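Local coordinates for protein multiheme cytochrome cf (Carboxydothermus ferrireducens DSM 11255, PDB 6QVM) that carries eleven c-type hemes in the S-layer of its host and probably passes electrons to insoluble Fe(III) outside the cell, at residues T24-Y27 / A28-G32; S260-D263 / K264-A267; C386-G389 / A390-G394; A611-D614 / K615-R619. All blocks are in the same frame, centred on the assembly; numbering follows the deposited sequence.

Contact 1. Residues T24-Y27 / A28-G32. With HEC (heme c), chain E.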
loop_
_atom_site.group_PDB
_atom_site.type_symbol
_atom_site.label_atom_id
_atom_site.label_comp_id
_atom_site.label_asym_id
_atom_site.label_seq_id
_atom_site.Cartn_x
_atom_site.Cartn_y
_atom_site.Cartn_z
ATOM N N THR A 24 12.134 16.013 17.025
ATOM C CA THR A 24 12.372 17.344 16.479
ATOM C C THR A 24 12.647 18.341 17.596
ATOM O O THR A 24 12.464 18.037 18.773
ATOM C CB THR A 24 11.175 17.850 15.657
ATOM O OG1 THR A 24 10.034 17.993 16.511
ATOM C CG2 THR A 24 10.848 16.888 14.526
ATOM N N GLU A 25 13.092 19.541 17.216
ATOM C CA GLU A 25 13.251 20.610 18.196
ATOM C C GLU A 25 11.923 20.948 18.857
ATOM O O GLU A 25 11.884 21.320 20.035
ATOM C CB GLU A 25 13.856 21.840 17.527
ATOM C CG GLU A 25 15.282 21.628 17.056
ATOM C CD GLU A 25 15.780 22.718 16.118
ATOM O OE1 GLU A 25 15.556 22.603 14.892
ATOM O OE2 GLU A 25 16.404 23.685 16.605
ATOM N N GLN A 26 10.821 20.822 18.114
ATOM C CA GLN A 26 9.508 21.084 18.688
ATOM C C GLN A 26 9.172 20.059 19.763
ATOM O O GLN A 26 8.704 20.414 20.851
ATOM C CB GLN A 26 8.447 21.085 17.593
ATOM C CG GLN A 26 7.092 21.571 18.072
ATOM C CD GLN A 26 7.167 22.930 18.743
ATOM O OE1 GLN A 26 6.919 23.054 19.941
ATOM N NE2 GLN A 26 7.495 23.960 17.970
ATOM N N TYR A 27 9.406 18.774 19.475
ATOM C CA TYR A 27 9.160 17.737 20.474
ATOM C C TYR A 27 10.056 17.915 21.691
ATOM O O TYR A 27 9.684 17.519 22.801
ATOM C CB TYR A 27 9.373 16.346 19.871
ATOM C CG TYR A 27 8.497 16.025 18.676
ATOM C CD1 TYR A 27 7.272 16.655 18.494
ATOM C CD2 TYR A 27 8.896 15.087 17.733
ATOM C CE1 TYR A 27 6.471 16.361 17.402
ATOM C CE2 TYR A 27 8.106 14.792 16.636
ATOM C CZ TYR A 27 6.895 15.432 16.473
ATOM O OH TYR A 27 6.107 15.136 15.380
ATOM N N ALA A 28 11.243 18.495 21.499
ATOM C CA ALA A 28 12.122 18.775 22.627
ATOM C C ALA A 28 11.506 19.820 23.550
ATOM O O ALA A 28 11.521 19.665 24.775
ATOM C CB ALA A 28 13.490 19.225 22.121
ATOM N N LYS A 29 10.946 20.887 22.975
ATOM C CA LYS A 29 10.243 21.880 23.782
ATOM C C LYS A 29 9.009 21.278 24.446
ATOM O O LYS A 29 8.804 21.440 25.653
ATOM C CB LYS A 29 9.861 23.085 22.919
ATOM C CG LYS A 29 11.020 24.029 22.650
ATOM C CD LYS A 29 10.941 24.623 21.256
ATOM C CE LYS A 29 12.314 25.042 20.770
ATOM N NZ LYS A 29 12.334 25.295 19.308
ATOM N N ASP A 30 8.179 20.573 23.668
ATOM C CA ASP A 30 6.939 20.017 24.200
ATOM C C ASP A 30 7.192 19.091 25.382
ATOM O O ASP A 30 6.391 19.049 26.324
ATOM C CB ASP A 30 6.190 19.265 23.099
ATOM C CG ASP A 30 5.883 20.137 21.894
ATOM O OD1 ASP A 30 5.809 21.372 22.051
ATOM O OD2 ASP A 30 5.712 19.586 20.787
ATOM N N THR A 31 8.301 18.357 25.358
ATOM C CA THR A 31 8.557 17.322 26.347
ATOM C C THR A 31 9.584 17.723 27.396
ATOM O O THR A 31 9.630 17.096 28.458
ATOM C CB THR A 31 9.024 16.039 25.653
ATOM O OG1 THR A 31 10.247 16.303 24.948
ATOM C CG2 THR A 31 7.965 15.554 24.673
ATOM N N GLY A 32 10.396 18.744 27.127
ATOM C CA GLY A 32 11.458 19.110 28.040
ATOM C C GLY A 32 12.625 18.150 28.056
ATOM O O GLY A 32 13.371 18.113 29.039
HETATM FE FE HEC E . 13.541 14.604 17.146
HETATM C CHA HEC E . 12.383 13.526 14.087
HETATM C CHB HEC E . 15.913 16.506 15.567
HETATM C CHC HEC E . 14.544 15.857 20.197
HETATM C CHD HEC E . 11.382 12.430 18.776
HETATM N NA HEC E . 14.041 14.959 15.202
HETATM C C1A HEC E . 13.462 14.380 14.090
HETATM C C2A HEC E . 14.173 14.834 12.913
HETATM C C3A HEC E . 15.160 15.647 13.327
HETATM C C4A HEC E . 15.093 15.740 14.770
HETATM C CMA HEC E . 16.190 16.375 12.440
HETATM C CAA HEC E . 13.843 14.403 11.463
HETATM C CBA HEC E . 13.352 15.596 10.647
HETATM C CGA HEC E . 11.913 15.896 10.969
HETATM O O1A HEC E . 11.541 17.098 10.956
HETATM O O2A HEC E . 11.140 14.938 11.234
HETATM N NB HEC E . 14.964 15.922 17.770
HETATM C C1B HEC E . 15.811 16.630 16.938
HETATM C C2B HEC E . 16.589 17.531 17.760
HETATM C C3B HEC E . 16.224 17.349 19.044
HETATM C C4B HEC E . 15.181 16.340 19.071
HETATM C CMB HEC E . 17.673 18.482 17.202
HETATM C CAB HEC E . 16.781 18.078 20.291
HETATM C CBB HEC E . 16.503 19.598 20.240
HETATM N NC HEC E . 13.080 14.193 19.103
HETATM C C1C HEC E . 13.587 14.859 20.207
HETATM C C2C HEC E . 12.944 14.327 21.398
HETATM C C3C HEC E . 12.028 13.413 21.006
HETATM C C4C HEC E . 12.122 13.297 19.556
HETATM C CMC HEC E . 13.196 14.857 22.830
HETATM C CAC HEC E . 11.082 12.545 21.888
HETATM C CBC HEC E . 10.137 13.377 22.787
HETATM N ND HEC E . 12.111 13.197 16.531
HETATM C C1D HEC E . 11.338 12.423 17.396
HETATM C C2D HEC E . 10.457 11.595 16.608
HETATM C C3D HEC E . 10.776 11.939 15.149
HETATM C C4D HEC E . 11.808 12.943 15.197
HETATM C CMD HEC E . 9.415 10.583 17.127
HETATM C CAD HEC E . 10.123 11.365 13.878
HETATM C CBD HEC E . 8.889 12.217 13.594
HETATM C CGD HEC E . 8.220 11.781 12.315
HETATM O O1D HEC E . 8.936 11.551 11.304
HETATM O O2D HEC E . 6.964 11.681 12.314
#
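Thr24 and Ala28 are joined by the backbone bond from Ala28 N to Thr24 O (3.0 Å), and Thr24 N binds the heme iron at 2.0 Å. His39 is the second protein ligand. Thr24 is the first modelled residue; ligation by its N is consistent with a processed N-terminus, as in cytochrome f. Thr24 CG2 rests on the porphyrin, 3.6 Å from heme C1A. Ala28 CB touches heme CBB, and Thr31 CG2 touches heme CBC. The Tyr27 ring turns its edge to the porphyrin, with heme C1D in the ring plane, 3.6 Å from CD2.

The second shell fixes this turn. Thr24 OG1 accepts a nearly straight bond from Tyr27 N at 3.1 Å, an ST motif. With chi1 at 64°, OG1 sits between the backbone N and the carbonyl carbon, where it can face the helix start and one face of the Tyr27 ring. Tyr27 O accepts from Thr31 N. On the outer side, Asp30 N bonds Gln26 O at 2.9 Å.

Helix 25-31 lies at the surface and ends at Thr31; Gly32 leaves it with positive phi. Phe84, on helix 79-86, meets the Tyr27 ring, and Lys89 bonds Tyr27 OH.

Contact 2. Residues S260-D263 / K264-A267; sequences SLND and KFQA
Asn262 OD1 is gripped by two successive backbone N-H groups of the following turn. Lys264 N bonds it at 3.2 Å, tilted 23° from the carbonyl plane. Phe265 N gives a straighter but longer and weak bond to OD1, at 3.3 Å. With CG swung opposite the backbone N (chi1 -166°), the Asn262 amide reaches forward to these N-H groups.

The other end of the same amide covers the Phe265 ring. ND2 sits over the ring centre, 3.3 Å above its plane, and comes within 3.4 Å of CZ. The amide and ring planes are 71° apart, so the amide stands steeply on the face. Replacing Asn262 by an alanine takes the amide away, which would probably leave the Lys264 N-H, and the weakly held one of Phe265, without this acceptor and the ring face without its amide.

Gln266 NE2 lies 2.9 Å from Asn262 O and is hydrogen-bonded to Trp259 O. Asp263 OD1 bonds Tyr292 OH. Phe265 packs on Met290, Pro291 and Tyr292.

An asparagine side-chain oxygen that takes the N-H two residues on is the mark of an Asx turn. Here it shapes the loop leading into strand 270-275 of the five-stranded antiparallel sheet.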
loop_
_atom_site.group_PDB
_atom_site.type_symbol
_atom_site.label_atom_id
_atom_site.label_comp_id
_atom_site.label_asym_id
_atom_site.label_seq_id
_atom_site.Cartn_x
_atom_site.Cartn_y
_atom_site.Cartn_z
ATOM N N SER A 260 -23.741 -25.620 11.293
ATOM C CA SER A 260 -24.623 -26.774 11.429
ATOM C C SER A 260 -25.248 -27.182 10.103
ATOM O O SER A 260 -25.767 -28.296 9.996
ATOM C CB SER A 260 -25.720 -26.492 12.450
ATOM O OG SER A 260 -26.516 -25.396 12.049
ATOM N N LEU A 261 -25.206 -26.317 9.095
ATOM C CA LEU A 261 -25.642 -26.660 7.749
ATOM C C LEU A 261 -24.538 -27.317 6.925
ATOM O O LEU A 261 -24.787 -27.708 5.779
ATOM C CB LEU A 261 -26.146 -25.408 7.015
ATOM C CG LEU A 261 -27.234 -24.535 7.655
ATOM C CD1 LEU A 261 -27.883 -23.656 6.590
ATOM C CD2 LEU A 261 -28.283 -25.374 8.374
ATOM N N ASN A 262 -23.323 -27.421 7.468
ATOM C CA ASN A 262 -22.192 -28.031 6.774
ATOM C C ASN A 262 -22.053 -29.467 7.270
ATOM O O ASN A 262 -21.709 -29.697 8.434
ATOM C CB ASN A 262 -20.909 -27.236 7.009
ATOM C CG ASN A 262 -19.799 -27.622 6.050
ATOM O OD1 ASN A 262 -19.797 -28.716 5.491
ATOM N ND2 ASN A 262 -18.850 -26.714 5.851
ATOM N N ASP A 263 -22.333 -30.428 6.390
ATOM C CA ASP A 263 -22.345 -31.839 6.752
ATOM C C ASP A 263 -21.027 -32.557 6.461
ATOM O O ASP A 263 -20.852 -33.695 6.904
ATOM C CB ASP A 263 -23.488 -32.556 6.022
ATOM C CG ASP A 263 -23.520 -32.233 4.544
ATOM O OD1 ASP A 263 -23.000 -31.166 4.159
ATOM O OD2 ASP A 263 -24.057 -33.048 3.765
ATOM N N LYS A 264 -20.098 -31.930 5.739
ATOM C CA LYS A 264 -18.818 -32.559 5.441
ATOM C C LYS A 264 -17.693 -32.135 6.375
ATOM O O LYS A 264 -16.813 -32.956 6.663
ATOM C CB LYS A 264 -18.407 -32.269 3.996
ATOM C CG LYS A 264 -19.451 -32.710 2.969
ATOM C CD LYS A 264 -18.840 -33.237 1.690
ATOM C CE LYS A 264 -19.915 -33.431 0.629
ATOM N NZ LYS A 264 -19.373 -34.076 -0.599
ATOM N N PHE A 265 -17.696 -30.896 6.879
ATOM C CA PHE A 265 -16.675 -30.502 7.841
ATOM C C PHE A 265 -17.209 -29.416 8.761
ATOM O O PHE A 265 -18.300 -28.873 8.563
ATOM C CB PHE A 265 -15.372 -30.059 7.153
ATOM C CG PHE A 265 -15.529 -28.906 6.196
ATOM C CD1 PHE A 265 -15.935 -29.123 4.890
ATOM C CD2 PHE A 265 -15.255 -27.607 6.598
ATOM C CE1 PHE A 265 -16.077 -28.068 4.005
ATOM C CE2 PHE A 265 -15.388 -26.550 5.717
ATOM C CZ PHE A 265 -15.795 -26.781 4.418
ATOM N N GLN A 266 -16.417 -29.130 9.793
ATOM C CA GLN A 266 -16.736 -28.166 10.833
ATOM C C GLN A 266 -15.551 -27.227 11.019
ATOM O O GLN A 266 -14.495 -27.395 10.405
ATOM C CB GLN A 266 -17.078 -28.863 12.158
ATOM C CG GLN A 266 -18.381 -29.635 12.116
ATOM C CD GLN A 266 -19.577 -28.723 11.936
ATOM O OE1 GLN A 266 -19.898 -27.916 12.811
ATOM N NE2 GLN A 266 -20.234 -28.836 10.790
ATOM N N ALA A 267 -15.732 -26.241 11.903
ATOM C CA ALA A 267 -14.730 -25.190 12.053
ATOM C C ALA A 267 -13.398 -25.757 12.522
ATOM O O ALA A 267 -12.332 -25.277 12.118
ATOM C CB ALA A 267 -15.221 -24.114 13.016
#

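Contact 3. Residues C386-G389 / A390-G394; sequences CHEG and AHHRG. With HEC (heme c), chain H.
The chain doubles back between His387 and His392, closed by Gly389 N to His392 O at 2.9 Å, with Gly389 at positive phi.

The buried Glu388 carboxylate fills the turn. OE1 takes Ala390 N at 2.8 Å through its anti lone pair, and His392 N from the syn side. OE2 uses its syn lone pair for His392 ND1, in the plane of the imidazole, at 2.7 Å. Chi1 of 84° and a bend at chi2 fold Glu388 back for this. The bond probably fixes the rotation of the His392 ring, whose face lies over the porphyrin edge, with CE1 3.2 Å from heme C4C.

Arg393 N donates a nearly straight bond of 2.7 Å to propionate O2D of that heme. The Arg393 guanidinium curls back, and NH1 and NH2 both grip Ala390 O. Its NE forms a salt bridge with Glu396.

A different heme is attached here: Cys386 SG is linked to it covalently, and His387 NE2 binds its iron, with His243 the other ligand. The methyl CMD of the heme under His392 sits over the His387 ring centre. This is the Cys-His end of a CXXCH heme-binding motif, here in contact with three hemes.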
loop_
_atom_site.group_PDB
_atom_site.type_symbol
_atom_site.label_atom_id
_atom_site.label_comp_id
_atom_site.label_asym_id
_atom_site.label_seq_id
_atom_site.Cartn_x
_atom_site.Cartn_y
_atom_site.Cartn_z
ATOM N N CYS A 386 2.680 -10.587 -7.550
ATOM C CA CYS A 386 1.443 -11.315 -7.290
ATOM C C CYS A 386 0.407 -11.130 -8.389
ATOM O O CYS A 386 -0.216 -12.105 -8.810
ATOM C CB CYS A 386 0.835 -10.886 -5.951
ATOM S SG CYS A 386 1.906 -11.131 -4.516
ATOM N N HIS A 387 0.216 -9.901 -8.871
ATOM C CA HIS A 387 -0.672 -9.637 -10.002
ATOM C C HIS A 387 0.121 -9.776 -11.302
ATOM O O HIS A 387 0.412 -8.804 -12.001
ATOM C CB HIS A 387 -1.283 -8.247 -9.890
ATOM C CG HIS A 387 -2.012 -7.984 -8.609
ATOM N ND1 HIS A 387 -3.387 -8.012 -8.522
ATOM C CD2 HIS A 387 -1.563 -7.639 -7.378
ATOM C CE1 HIS A 387 -3.753 -7.725 -7.285
ATOM N NE2 HIS A 387 -2.666 -7.493 -6.571
ATOM N N GLU A 388 0.466 -11.022 -11.629
ATOM C CA GLU A 388 1.473 -11.247 -12.660
ATOM C C GLU A 388 0.966 -10.968 -14.068
ATOM O O GLU A 388 1.783 -10.833 -14.983
ATOM C CB GLU A 388 2.005 -12.679 -12.578
ATOM C CG GLU A 388 1.158 -13.716 -13.299
ATOM C CD GLU A 388 -0.150 -14.018 -12.595
ATOM O OE1 GLU A 388 -1.204 -13.982 -13.260
ATOM O OE2 GLU A 388 -0.128 -14.309 -11.383
ATOM N N GLY A 389 -0.348 -10.887 -14.269
ATOM C CA GLY A 389 -0.901 -10.583 -15.573
ATOM C C GLY A 389 -1.384 -11.777 -16.370
ATOM O O GLY A 389 -1.853 -11.597 -17.499
ATOM N N ALA A 390 -1.273 -12.987 -15.829
ATOM C CA ALA A 390 -1.854 -14.156 -16.471
ATOM C C ALA A 390 -3.252 -14.389 -15.915
ATOM O O ALA A 390 -4.224 -13.824 -16.423
ATOM C CB ALA A 390 -0.971 -15.386 -16.262
ATOM N N HIS A 391 -3.361 -15.213 -14.870
ATOM C CA HIS A 391 -4.640 -15.399 -14.191
ATOM C C HIS A 391 -5.002 -14.220 -13.298
ATOM O O HIS A 391 -6.175 -14.056 -12.947
ATOM C CB HIS A 391 -4.608 -16.678 -13.351
ATOM C CG HIS A 391 -4.794 -17.932 -14.143
ATOM N ND1 HIS A 391 -4.299 -19.150 -13.733
ATOM C CD2 HIS A 391 -5.428 -18.159 -15.318
ATOM C CE1 HIS A 391 -4.620 -20.075 -14.620
ATOM N NE2 HIS A 391 -5.305 -19.499 -15.592
ATOM N N HIS A 392 -4.027 -13.392 -12.933
ATOM C CA HIS A 392 -4.209 -12.363 -11.919
ATOM C C HIS A 392 -4.017 -10.993 -12.555
ATOM O O HIS A 392 -2.951 -10.702 -13.107
ATOM C CB HIS A 392 -3.252 -12.602 -10.750
ATOM C CG HIS A 392 -3.413 -13.956 -10.129
ATOM N ND1 HIS A 392 -2.407 -14.898 -10.111
ATOM C CD2 HIS A 392 -4.480 -14.534 -9.530
ATOM C CE1 HIS A 392 -2.846 -15.996 -9.517
ATOM N NE2 HIS A 392 -4.100 -15.799 -9.151
ATOM N N ARG A 393 -5.039 -10.150 -12.444
ATOM C CA ARG A 393 -5.182 -9.000 -13.324
ATOM C C ARG A 393 -4.228 -7.872 -12.948
ATOM O O ARG A 393 -3.782 -7.760 -11.805
ATOM C CB ARG A 393 -6.627 -8.499 -13.292
ATOM C CG ARG A 393 -7.656 -9.507 -13.805
ATOM C CD ARG A 393 -7.774 -9.502 -15.327
ATOM N NE ARG A 393 -6.491 -9.721 -15.990
ATOM C CZ ARG A 393 -5.926 -10.914 -16.157
ATOM N NH1 ARG A 393 -6.533 -12.003 -15.710
ATOM N NH2 ARG A 393 -4.753 -11.018 -16.767
ATOM N N GLY A 394 -3.915 -7.033 -13.936
ATOM C CA GLY A 394 -3.107 -5.852 -13.716
ATOM C C GLY A 394 -1.795 -5.872 -14.476
ATOM O O GLY A 394 -1.476 -4.915 -15.185
HETATM FE FE HEC H . -5.069 -16.164 -5.892
HETATM C CHA HEC H . -7.387 -13.590 -6.018
HETATM C CHB HEC H . -7.555 -18.289 -4.819
HETATM C CHC HEC H . -2.853 -18.803 -6.005
HETATM C CHD HEC H . -2.511 -13.994 -6.535
HETATM N NA HEC H . -7.091 -15.977 -5.495
HETATM C C1A HEC H . -7.837 -14.816 -5.582
HETATM C C2A HEC H . -9.190 -15.116 -5.158
HETATM C C3A HEC H . -9.243 -16.412 -4.828
HETATM C C4A HEC H . -7.924 -16.979 -5.034
HETATM C CMA HEC H . -10.490 -17.159 -4.311
HETATM C CAA HEC H . -10.357 -14.105 -5.120
HETATM C CBA HEC H . -10.961 -14.060 -6.525
HETATM C CGA HEC H . -12.183 -13.178 -6.558
HETATM O O1A HEC H . -12.086 -11.972 -6.199
HETATM O O2A HEC H . -13.256 -13.693 -6.970
HETATM N NB HEC H . -5.165 -18.164 -5.456
HETATM C C1B HEC H . -6.326 -18.844 -5.127
HETATM C C2B HEC H . -6.023 -20.259 -5.144
HETATM C C3B HEC H . -4.722 -20.411 -5.469
HETATM C C4B HEC H . -4.160 -19.089 -5.670
HETATM C CMB HEC H . -7.055 -21.360 -4.814
HETATM C CAB HEC H . -3.920 -21.730 -5.608
HETATM C CBB HEC H . -4.504 -22.644 -6.710
HETATM N NC HEC H . -3.056 -16.356 -6.183
HETATM C C1C HEC H . -2.341 -17.539 -6.221
HETATM C C2C HEC H . -0.964 -17.231 -6.560
HETATM C C3C HEC H . -0.865 -15.897 -6.710
HETATM C C4C HEC H . -2.182 -15.330 -6.472
HETATM C CMC HEC H . 0.166 -18.275 -6.688
HETATM C CAC HEC H . 0.395 -15.061 -7.047
HETATM C CBC HEC H . 0.912 -15.400 -8.459
HETATM N ND HEC H . -4.970 -14.115 -6.196
HETATM C C1D HEC H . -3.784 -13.458 -6.504
HETATM C C2D HEC H . -4.090 -12.083 -6.802
HETATM C C3D HEC H . -5.615 -11.946 -6.643
HETATM C C4D HEC H . -6.072 -13.261 -6.265
HETATM C CMD HEC H . -3.042 -11.018 -7.180
HETATM C CAD HEC H . -6.500 -10.692 -6.838
HETATM C CBD HEC H . -6.298 -10.113 -8.240
HETATM C CGD HEC H . -7.037 -10.938 -9.260
HETATM O O1D HEC H . -7.906 -11.740 -8.847
HETATM O O2D HEC H . -6.767 -10.801 -10.477
#

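Contact 4. Residues A611-D614 / K615-R619. With HEC (heme c), chain O.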
loop_
_atom_site.group_PDB
_atom_site.type_symbol
_atom_site.label_atom_id
_atom_site.label_comp_id
_atom_site.label_asym_id
_atom_site.label_seq_id
_atom_site.Cartn_x
_atom_site.Cartn_y
_atom_site.Cartn_z
ATOM N N ALA A 611 -18.278 -2.979 -41.050
ATOM C CA ALA A 611 -19.150 -2.106 -41.825
ATOM C C ALA A 611 -19.075 -0.670 -41.330
ATOM O O ALA A 611 -18.622 0.216 -42.059
ATOM C CB ALA A 611 -20.593 -2.603 -41.762
ATOM N N TRP A 612 -19.508 -0.437 -40.087
ATOM C CA TRP A 612 -19.463 0.912 -39.531
ATOM C C TRP A 612 -18.045 1.477 -39.533
ATOM O O TRP A 612 -17.855 2.671 -39.788
ATOM C CB TRP A 612 -20.040 0.932 -38.114
ATOM C CG TRP A 612 -19.795 2.239 -37.413
ATOM C CD1 TRP A 612 -18.676 2.599 -36.715
ATOM C CD2 TRP A 612 -20.678 3.364 -37.360
ATOM N NE1 TRP A 612 -18.807 3.875 -36.231
ATOM C CE2 TRP A 612 -20.029 4.368 -36.607
ATOM C CE3 TRP A 612 -21.956 3.620 -37.869
ATOM C CZ2 TRP A 612 -20.609 5.610 -36.364
ATOM C CZ3 TRP A 612 -22.534 4.850 -37.619
ATOM C CH2 TRP A 612 -21.860 5.831 -36.872
ATOM N N THR A 613 -17.041 0.644 -39.240
ATOM C CA THR A 613 -15.684 1.151 -39.048
ATOM C C THR A 613 -15.033 1.536 -40.374
ATOM O O THR A 613 -14.434 2.609 -40.480
ATOM C CB THR A 613 -14.840 0.127 -38.288
ATOM O OG1 THR A 613 -14.613 0.608 -36.953
ATOM C CG2 THR A 613 -13.502 -0.113 -38.982
ATOM N N ASP A 614 -15.174 0.696 -41.406
ATOM C CA ASP A 614 -14.711 1.086 -42.735
ATOM C C ASP A 614 -15.421 2.349 -43.189
ATOM O O ASP A 614 -14.789 3.319 -43.616
ATOM C CB ASP A 614 -14.958 -0.035 -43.745
ATOM C CG ASP A 614 -14.175 -1.297 -43.443
ATOM O OD1 ASP A 614 -13.114 -1.205 -42.797
ATOM O OD2 ASP A 614 -14.620 -2.387 -43.872
ATOM N N LYS A 615 -16.747 2.350 -43.067
ATOM C CA LYS A 615 -17.574 3.455 -43.530
ATOM C C LYS A 615 -17.192 4.777 -42.874
ATOM O O LYS A 615 -17.384 5.839 -43.474
ATOM C CB LYS A 615 -19.033 3.086 -43.287
ATOM C CG LYS A 615 -20.042 4.199 -43.394
ATOM C CD LYS A 615 -21.408 3.662 -43.000
ATOM C CE LYS A 615 -22.450 4.761 -42.941
ATOM N NZ LYS A 615 -22.175 5.719 -41.838
ATOM N N VAL A 616 -16.640 4.738 -41.665
ATOM C CA VAL A 616 -16.180 5.965 -41.024
ATOM C C VAL A 616 -14.760 6.307 -41.466
ATOM O O VAL A 616 -14.470 7.466 -41.757
ATOM C CB VAL A 616 -16.301 5.854 -39.489
ATOM C CG1 VAL A 616 -15.704 7.088 -38.810
ATOM C CG2 VAL A 616 -17.758 5.700 -39.103
ATOM N N ASP A 617 -13.864 5.313 -41.539
ATOM C CA ASP A 617 -12.508 5.552 -42.038
ATOM C C ASP A 617 -12.538 6.149 -43.439
ATOM O O ASP A 617 -11.838 7.124 -43.729
ATOM C CB ASP A 617 -11.702 4.253 -42.031
ATOM C CG ASP A 617 -11.424 3.744 -40.628
ATOM O OD1 ASP A 617 -11.302 4.577 -39.700
ATOM O OD2 ASP A 617 -11.327 2.509 -40.461
ATOM N N THR A 618 -13.332 5.552 -44.327
ATOM C CA THR A 618 -13.527 6.063 -45.677
ATOM C C THR A 618 -13.857 7.548 -45.662
ATOM O O THR A 618 -13.189 8.361 -46.311
ATOM C CB THR A 618 -14.655 5.283 -46.355
ATOM O OG1 THR A 618 -14.252 3.923 -46.519
ATOM C CG2 THR A 618 -15.005 5.904 -47.691
ATOM N N ARG A 619 -14.859 7.919 -44.865
ATOM C CA ARG A 619 -15.401 9.270 -44.954
ATOM C C ARG A 619 -14.441 10.313 -44.401
ATOM O O ARG A 619 -14.434 11.449 -44.886
ATOM C CB ARG A 619 -16.756 9.347 -44.249
ATOM C CG ARG A 619 -17.882 8.654 -45.013
ATOM C CD ARG A 619 -19.210 8.807 -44.284
ATOM N NE ARG A 619 -19.583 10.214 -44.132
ATOM C CZ ARG A 619 -20.642 10.646 -43.450
ATOM N NH1 ARG A 619 -21.438 9.779 -42.835
ATOM N NH2 ARG A 619 -20.909 11.948 -43.394
HETATM FE FE HEC O . -22.855 -0.465 -29.531
HETATM C CHA HEC O . -25.230 0.660 -31.741
HETATM C CHB HEC O . -20.677 -0.952 -32.181
HETATM C CHC HEC O . -20.492 -1.722 -27.361
HETATM C CHD HEC O . -25.117 -0.266 -26.916
HETATM N NA HEC O . -22.940 -0.210 -31.573
HETATM C C1A HEC O . -24.015 0.295 -32.277
HETATM C C2A HEC O . -23.646 0.368 -33.677
HETATM C C3A HEC O . -22.387 -0.072 -33.792
HETATM C C4A HEC O . -21.922 -0.452 -32.476
HETATM C CMA HEC O . -21.587 -0.161 -35.105
HETATM C CAA HEC O . -24.534 0.885 -34.831
HETATM C CBA HEC O . -24.579 2.406 -34.703
HETATM C CGA HEC O . -25.322 3.034 -35.856
HETATM O O1A HEC O . -25.572 2.341 -36.880
HETATM O O2A HEC O . -25.657 4.244 -35.749
HETATM N NB HEC O . -20.952 -1.172 -29.730
HETATM C C1B HEC O . -20.262 -1.326 -30.922
HETATM C C2B HEC O . -18.988 -1.942 -30.629
HETATM C C3B HEC O . -18.935 -2.155 -29.299
HETATM C C4B HEC O . -20.169 -1.679 -28.706
HETATM C CMB HEC O . -17.918 -2.285 -31.696
HETATM C CAB HEC O . -17.776 -2.805 -28.517
HETATM C CBB HEC O . -16.573 -1.847 -28.547
HETATM N NC HEC O . -22.828 -0.958 -27.531
HETATM C C1C HEC O . -21.714 -1.371 -26.821
HETATM C C2C HEC O . -22.027 -1.272 -25.405
HETATM C C3C HEC O . -23.336 -0.965 -25.291
HETATM C C4C HEC O . -23.842 -0.705 -26.623
HETATM C CMC HEC O . -21.117 -1.776 -24.263
HETATM C CAC HEC O . -24.189 -0.811 -24.004
HETATM C CBC HEC O . -23.701 0.356 -23.123
HETATM N ND HEC O . -24.853 0.109 -29.349
HETATM C C1D HEC O . -25.582 0.094 -28.162
HETATM C C2D HEC O . -26.928 0.527 -28.442
HETATM C C3D HEC O . -26.957 0.817 -29.951
HETATM C C4D HEC O . -25.628 0.527 -30.428
HETATM C CMD HEC O . -28.075 0.663 -27.421
HETATM C CAD HEC O . -28.151 1.312 -30.789
HETATM C CBD HEC O . -28.417 2.778 -30.462
HETATM C CGD HEC O . -29.789 3.172 -30.959
HETATM O O1D HEC O . -30.082 2.943 -32.165
HETATM O O2D HEC O . -30.584 3.728 -30.150
#
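Trp612 and Val616, one turn apart on helix 606-628, make the tight side of this contact. Val616 CG2 sits over the five-membered ring of the indole, 3.8 Å from its centroid and 22° off the normal, a CH-pi contact. With CG opposite the backbone N (chi1 170°), the indole runs along the helix toward Val616. Its NE1 bonds His656 O. Trp612 CB touches heme methyl CMA at 3.6 Å, and CZ3 approaches propionate O2A at 3.7 Å. A serine in place of Trp612 would probably open a gap between Val616 and the heme and leave His656 O without its indole N-H.

The other flank is looser and more polar. Thr613 and Asp617 lie alongside each other, Thr613 CG2 3.7 Å from Asp617 OD2. Asp614 O accepts two bonds, a straight one from Thr618 N at 2.8 Å and one from Thr618 OG1 at 3.0 Å, well above the carbonyl plane. Asp614 itself pairs with Lys610.

The chemistry implies a helix that meets the heme with its indole and is joined to helix 661-672 by indole packing on Thr661 and Glu665 and by salt bridges, Lys615 with Glu665 and Arg619 with Asp669 and Glu672.

Contact 3 is the buried one, about 17 Å from the centre of the chain. Contact 1 lies on the surface, and contacts 2 and 4 are partly buried. Contacts 1 and 4 are each a stretch of one helix, on opposite sides of the chain's centre, about 71 Å apart between centres. Contacts 2 and 3 are loops that each lead toward a strand. Three of the four touch heme, but differently: contact 1 through a backbone nitrogen on iron, contact 3 through a cysteine link and a histidine ligand to one heme and a propionate bond to another, contact 4 through indole packing alone. Contact 2 has no heme; an amide organises it, where contact 3 uses a buried carboxylate.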